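Local coordinates for lipoprotein, putative (Bacillus anthracis, PDB 4O4A) that is of unknown function but is probably a membrane-anchored lipoprotein that may bind lipids, at residues 132-135 with 136-140; 89-92 with 93-97. All coordinates share one frame; numbering follows the deposited sequence.

In the fold
Interaction 2 comes first along the chain and interaction 1 follows. Residues 89-97 form the turn end of the hairpin of strands 86-90 and 96-98. This hairpin closes one edge of the five-stranded sheet. The chain then runs through strands 104-114 and 117-126 of the four-stranded sheet. Residues 132-140 follow as the short helix 133-138 and its two ends. The disulfide Cys103-Cys131 joins the residues just before this helix to those just before strand 104-114. The two contacts have centres 24 Å apart and nearest atoms about 12 Å apart, so they do not touch. One is the edge hairpin of the five-stranded sheet. The other is a short helix held against the four-stranded sheet.

Interaction 1 of 2, residues 132-135 with 136-140; sequences SQEF and SANGR. With SO4 (sulfate ion), chain F.
The carbonyl oxygen Glu134 O takes two backbone N-H groups from the next turn. Asn138 N binds Glu134 O at 2.9 Å. Ala137 N adds a weak bond. The main-chain bonds from Ser136 N to Ser132 O (3.1 Å) and from Ala137 N to Gln133 O (3.1 Å) run along the same short helix. At its start Ser132 is the N-cap: Ser132 OG accepts from Phe135 N at 3.0 Å.

The same Glu134-Asn138 pair meets again through its side chains. Glu134 bends at chi2 (-77°), which brings the carboxylate back toward Asn138. Asn138 ND2 gives Glu134 OE2 a weak hydrogen bond of 3.4 Å, with amide and carboxylate planes 74° apart.

Gly139 is the first residue past the helix and has positive phi. Its N bonds to Phe135 O, continuing the helical series. Gly139 CA lies over one face of the Phe135 ring, 4.2 Å from its centroid, as a CH-pi contact.

The Arg140 side chain extends away from the helix. Arg140 NH1 bonds to O3 of a sulfate ion at 3.2 Å; the ion probably came from the crystallisation liquor. Arg140 NH1 also forms a salt bridge with Asp41, and Arg140 NH2 forms one with Glu125. Arg140 thus ties the end of the helix region to strands 40-45 and 117-126, while Ser136 O bonds to His105 on strand 104-114.

Interaction 2 of 2, residues 89-92 with 93-97; sequences TVNK and EGQRT
Main-chain hydrogen bonds join Thr89 and Thr97 as an antiparallel hydrogen-bonded pair. Thr89 N reaches Thr97 O at 2.8 Å, and Thr97 N reaches Thr89 O at 2.9 Å. Nearer the turn, Asn91 N bonds to Gln95 O at 3.3 Å. Gly94 N closes the type I turn on Asn91 O at 3.0 Å, coming from above the carbonyl plane.

Side-chain polar bonds centre on Asn91. Its CG sits between the backbone N and the carbonyl carbon (chi1 61°), and the amide turns toward Gln95. Asn91 OD1 accepts from Gln95 N at 2.7 Å. Asn91 ND2 donates to Gln95 OE1 at 3.0 Å, with OE1 close to the Asn91 amide plane. The two amide planes are 79° apart. One side chain thus binds both the backbone and the side chain of Gln95.

Nonpolar contact comes from the Val90-Arg96 pair. These side chains run side by side, with Val90 CG2 4.0 Å from Arg96 CG, and both touch Leu33 of strand 30-35. The Arg96 guanidinium continues to a salt bridge with Glu57.

Gly94 has positive phi (91°) at the end of the turn. This is a beta hairpin with a type I turn and a G1 beta bulge.

Interaction 1 of 2, residues 132-135 with 136-140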
ATOM      1  N   SER B 132      14.212  20.985  -9.516  1.00 45.82           N
ATOM      2  CA  SER B 132      14.113  22.050  -8.523  1.00 46.40           C
ATOM      3  C   SER B 132      15.305  21.988  -7.602  1.00 47.35           C
ATOM      4  O   SER B 132      16.058  21.017  -7.623  1.00 51.45           O
ATOM      5  CB  SER B 132      12.862  21.878  -7.674  1.00 48.37           C
ATOM      6  OG  SER B 132      12.904  20.656  -6.942  1.00 48.68           O
ATOM      7  N   GLN B 133      15.486  23.013  -6.785  1.00 48.43           N
ATOM      8  CA  GLN B 133      16.592  23.005  -5.850  1.00 48.68           C
ATOM      9  C   GLN B 133      16.317  21.991  -4.749  1.00 48.45           C
ATOM     10  O   GLN B 133      17.232  21.400  -4.196  1.00 49.85           O
ATOM     11  CB  GLN B 133      16.857  24.381  -5.250  1.00 52.95           C
ATOM     12  CG  GLN B 133      15.691  25.011  -4.508  1.00 60.73           C
ATOM     13  CD  GLN B 133      16.142  25.906  -3.373  1.00 67.54           C
ATOM     14  OE1 GLN B 133      15.891  27.109  -3.396  1.00 64.69           O
ATOM     15  NE2 GLN B 133      16.844  25.329  -2.384  1.00 71.14           N
ATOM     16  N   GLU B 134      15.048  21.796  -4.427  1.00 50.75           N
ATOM     17  CA  GLU B 134      14.684  20.861  -3.377  1.00 51.96           C
ATOM     18  C   GLU B 134      15.071  19.474  -3.841  1.00 48.85           C
ATOM     19  O   GLU B 134      15.664  18.710  -3.098  1.00 48.77           O
ATOM     20  CB  GLU B 134      13.204  20.957  -3.066  1.00 58.33           C
ATOM     21  CG  GLU B 134      12.777  20.332  -1.750  1.00 67.98           C
ATOM     22  CD  GLU B 134      12.683  18.815  -1.771  1.00 76.17           C
ATOM     23  OE1 GLU B 134      12.938  18.200  -2.827  1.00 98.73           O
ATOM     24  OE2 GLU B 134      12.346  18.229  -0.721  1.00 75.70           O
ATOM     25  N   PHE B 135      14.746  19.156  -5.086  1.00 45.11           N
ATOM     26  CA  PHE B 135      15.079  17.864  -5.621  1.00 41.44           C
ATOM     27  C   PHE B 135      16.578  17.652  -5.644  1.00 40.19           C
ATOM     28  O   PHE B 135      17.079  16.597  -5.252  1.00 40.11           O
ATOM     29  CB  PHE B 135      14.538  17.701  -7.037  1.00 40.74           C
ATOM     30  CG  PHE B 135      14.872  16.368  -7.646  1.00 40.47           C
ATOM     31  CD1 PHE B 135      14.082  15.251  -7.394  1.00 39.71           C
ATOM     32  CD2 PHE B 135      16.010  16.220  -8.426  1.00 38.63           C
ATOM     33  CE1 PHE B 135      14.410  14.023  -7.931  1.00 38.30           C
ATOM     34  CE2 PHE B 135      16.346  14.993  -8.955  1.00 38.48           C
ATOM     35  CZ  PHE B 135      15.540  13.894  -8.715  1.00 37.60           C
ATOM     36  N   SER B 136      17.297  18.638  -6.142  1.00 38.30           N
ATOM     37  CA  SER B 136      18.724  18.527  -6.218  1.00 40.63           C
ATOM     38  C   SER B 136      19.327  18.166  -4.851  1.00 39.90           C
ATOM     39  O   SER B 136      20.268  17.403  -4.771  1.00 35.89           O
ATOM     40  CB  SER B 136      19.323  19.845  -6.706  1.00 41.76           C
ATOM     41  OG  SER B 136      20.697  19.697  -6.974  1.00 50.40           O
ATOM     42  N   ALA B 137      18.805  18.765  -3.794  1.00 38.73           N
ATOM     43  CA  ALA B 137      19.355  18.557  -2.484  1.00 41.87           C
ATOM     44  C   ALA B 137      18.896  17.281  -1.825  1.00 43.51           C
ATOM     45  O   ALA B 137      19.667  16.665  -1.100  1.00 41.17           O
ATOM     46  CB  ALA B 137      19.025  19.742  -1.584  1.00 46.70           C
ATOM     47  N   ASN B 138      17.651  16.884  -2.071  1.00 45.38           N
ATOM     48  CA  ASN B 138      17.075  15.725  -1.379  1.00 45.94           C
ATOM     49  C   ASN B 138      16.569  14.553  -2.188  1.00 44.34           C
ATOM     50  O   ASN B 138      16.289  13.499  -1.627  1.00 41.81           O
ATOM     51  CB  ASN B 138      15.908  16.218  -0.559  1.00 48.39           C
ATOM     52  CG  ASN B 138      16.310  17.292   0.404  1.00 52.02           C
ATOM     53  OD1 ASN B 138      17.326  17.180   1.097  1.00 60.17           O
ATOM     54  ND2 ASN B 138      15.491  18.322   0.505  1.00 55.40           N
ATOM     55  N   GLY B 139      16.441  14.716  -3.493  1.00 43.50           N
ATOM     56  CA  GLY B 139      15.897  13.639  -4.305  1.00 42.36           C
ATOM     57  C   GLY B 139      14.403  13.527  -4.032  1.00 41.71           C
ATOM     58  O   GLY B 139      13.847  14.292  -3.255  1.00 42.33           O
ATOM     59  N   ARG B 140      13.747  12.571  -4.661  1.00 41.31           N
ATOM     60  CA  ARG B 140      12.308  12.421  -4.510  1.00 42.64           C
ATOM     61  C   ARG B 140      11.920  11.936  -3.134  1.00 44.59           C
ATOM     62  O   ARG B 140      12.681  11.245  -2.469  1.00 40.42           O
ATOM     63  CB  ARG B 140      11.749  11.463  -5.571  1.00 44.24           C
ATOM     64  CG  ARG B 140      12.008   9.990  -5.317  1.00 45.20           C
ATOM     65  CD  ARG B 140      11.617   9.146  -6.524  1.00 45.93           C
ATOM     66  NE  ARG B 140      11.850   7.716  -6.308  1.00 46.13           N
ATOM     67  CZ  ARG B 140      13.043   7.136  -6.328  1.00 48.81           C
ATOM     68  NH1 ARG B 140      13.143   5.834  -6.121  1.00 51.65           N
ATOM     69  NH2 ARG B 140      14.145   7.857  -6.535  1.00 48.84           N
TER
HETATM   70  S   SO4 F 201       9.244   4.853  -6.337  1.00 77.85           S
HETATM   71  O1  SO4 F 201       9.412   5.526  -5.012  1.00 70.99           O
HETATM   72  O2  SO4 F 201       8.914   5.871  -7.359  1.00 56.38           O
HETATM   73  O3  SO4 F 201      10.496   4.160  -6.725  1.00 65.67           O
HETATM   74  O4  SO4 F 201       8.149   3.845  -6.270  1.00 65.19           O

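Interaction 2 of 2, residues 89-92 with 93-97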
ATOM      1  N   THR B  89      20.074  13.819 -21.621  1.00 39.58           N
ATOM      2  CA  THR B  89      19.187  12.700 -21.890  1.00 44.79           C
ATOM      3  C   THR B  89      19.472  12.343 -23.347  1.00 48.48           C
ATOM      4  O   THR B  89      19.910  13.200 -24.117  1.00 47.99           O
ATOM      5  CB  THR B  89      17.703  13.042 -21.773  1.00 46.77           C
ATOM      6  OG1 THR B  89      17.430  14.219 -22.547  1.00 59.93           O
ATOM      7  CG2 THR B  89      17.317  13.285 -20.355  1.00 45.42           C
ATOM      8  N   VAL B  90      19.224  11.100 -23.735  1.00 48.30           N
ATOM      9  CA  VAL B  90      19.470  10.704 -25.107  1.00 53.45           C
ATOM     10  C   VAL B  90      18.324   9.890 -25.691  1.00 56.25           C
ATOM     11  O   VAL B  90      17.793   9.003 -25.036  1.00 57.71           O
ATOM     12  CB  VAL B  90      20.744   9.859 -25.236  1.00 55.73           C
ATOM     13  CG1 VAL B  90      21.055   9.620 -26.708  1.00 61.59           C
ATOM     14  CG2 VAL B  90      21.945  10.510 -24.567  1.00 55.06           C
ATOM     15  N   ASN B  91      17.972  10.183 -26.942  1.00 60.31           N
ATOM     16  CA  ASN B  91      16.921   9.447 -27.629  1.00 64.35           C
ATOM     17  C   ASN B  91      17.501   8.156 -28.206  1.00 67.89           C
ATOM     18  O   ASN B  91      18.691   7.890 -28.044  1.00 65.64           O
ATOM     19  CB  ASN B  91      16.255  10.310 -28.716  1.00 63.52           C
ATOM     20  CG  ASN B  91      17.216  10.760 -29.788  1.00 63.53           C
ATOM     21  OD1 ASN B  91      18.376  10.335 -29.828  1.00 64.70           O
ATOM     22  ND2 ASN B  91      16.741  11.640 -30.667  1.00 63.48           N
ATOM     23  N   LYS B  92      16.674   7.358 -28.872  1.00 78.03           N
ATOM     24  CA  LYS B  92      17.150   6.105 -29.446  1.00 84.61           C
ATOM     25  C   LYS B  92      18.294   6.347 -30.443  1.00 84.97           C
ATOM     26  O   LYS B  92      19.265   5.592 -30.473  1.00 80.31           O
ATOM     27  CB  LYS B  92      16.009   5.318 -30.122  1.00 95.18           C
ATOM     28  CG  LYS B  92      14.952   4.672 -29.230  1.00 99.88           C
ATOM     29  CD  LYS B  92      14.513   5.460 -27.999  1.00 99.33           C
ATOM     30  CE  LYS B  92      13.242   4.879 -27.396  1.00102.55           C
ATOM     31  NZ  LYS B  92      13.326   3.432 -27.054  1.00101.40           N
ATOM     32  N   GLU B  93      18.189   7.416 -31.235  1.00 86.01           N
ATOM     33  CA  GLU B  93      19.204   7.741 -32.245  1.00 85.59           C
ATOM     34  C   GLU B  93      20.509   8.284 -31.654  1.00 77.01           C
ATOM     35  O   GLU B  93      21.475   8.496 -32.382  1.00 78.54           O
ATOM     36  CB  GLU B  93      18.664   8.752 -33.261  1.00 91.82           C
ATOM     37  CG  GLU B  93      17.543   8.267 -34.172  1.00101.20           C
ATOM     38  CD  GLU B  93      16.207   8.113 -33.465  1.00106.54           C
ATOM     39  OE1 GLU B  93      15.193   7.890 -34.166  1.00110.50           O
ATOM     40  OE2 GLU B  93      16.163   8.232 -32.217  1.00104.06           O
ATOM     41  N   GLY B  94      20.538   8.533 -30.352  1.00 68.81           N
ATOM     42  CA  GLY B  94      21.749   9.006 -29.715  1.00 63.14           C
ATOM     43  C   GLY B  94      21.919  10.508 -29.632  1.00 61.61           C
ATOM     44  O   GLY B  94      22.955  10.975 -29.140  1.00 61.14           O
ATOM     45  N   GLN B  95      20.929  11.280 -30.090  1.00 62.00           N
ATOM     46  CA  GLN B  95      21.015  12.734 -29.973  1.00 60.33           C
ATOM     47  C   GLN B  95      20.813  13.142 -28.525  1.00 54.49           C
ATOM     48  O   GLN B  95      19.925  12.634 -27.833  1.00 51.26           O
ATOM     49  CB  GLN B  95      20.038  13.485 -30.866  1.00 66.47           C
ATOM     50  CG  GLN B  95      20.456  13.586 -32.331  1.00 72.49           C
ATOM     51  CD  GLN B  95      19.727  12.634 -33.237  1.00 80.08           C
ATOM     52  OE1 GLN B  95      18.586  12.246 -32.959  1.00 82.23           O
ATOM     53  NE2 GLN B  95      20.344  12.306 -34.365  1.00 84.54           N
ATOM     54  N   ARG B  96      21.667  14.056 -28.079  1.00 51.04           N
ATOM     55  CA  ARG B  96      21.681  14.513 -26.702  1.00 47.67           C
ATOM     56  C   ARG B  96      20.900  15.786 -26.447  1.00 47.46           C
ATOM     57  O   ARG B  96      20.822  16.679 -27.281  1.00 50.02           O
ATOM     58  CB  ARG B  96      23.132  14.734 -26.270  1.00 46.88           C
ATOM     59  CG  ARG B  96      23.990  13.482 -26.350  1.00 46.80           C
ATOM     60  CD  ARG B  96      25.452  13.771 -26.071  1.00 46.34           C
ATOM     61  NE  ARG B  96      26.250  12.542 -26.164  1.00 46.35           N
ATOM     62  CZ  ARG B  96      27.573  12.483 -26.007  1.00 44.04           C
ATOM     63  NH1 ARG B  96      28.274  13.584 -25.747  1.00 42.37           N
ATOM     64  NH2 ARG B  96      28.191  11.319 -26.122  1.00 43.22           N
ATOM     65  N   THR B  97      20.335  15.865 -25.258  1.00 46.20           N
ATOM     66  CA  THR B  97      19.594  17.029 -24.836  1.00 47.20           C
ATOM     67  C   THR B  97      20.068  17.320 -23.433  1.00 47.52           C
ATOM     68  O   THR B  97      19.943  16.487 -22.533  1.00 46.50           O
ATOM     69  CB  THR B  97      18.092  16.766 -24.856  1.00 47.61           C
ATOM     70  OG1 THR B  97      17.698  16.406 -26.189  1.00 49.60           O
ATOM     71  CG2 THR B  97      17.343  17.988 -24.412  1.00 47.96           C
TER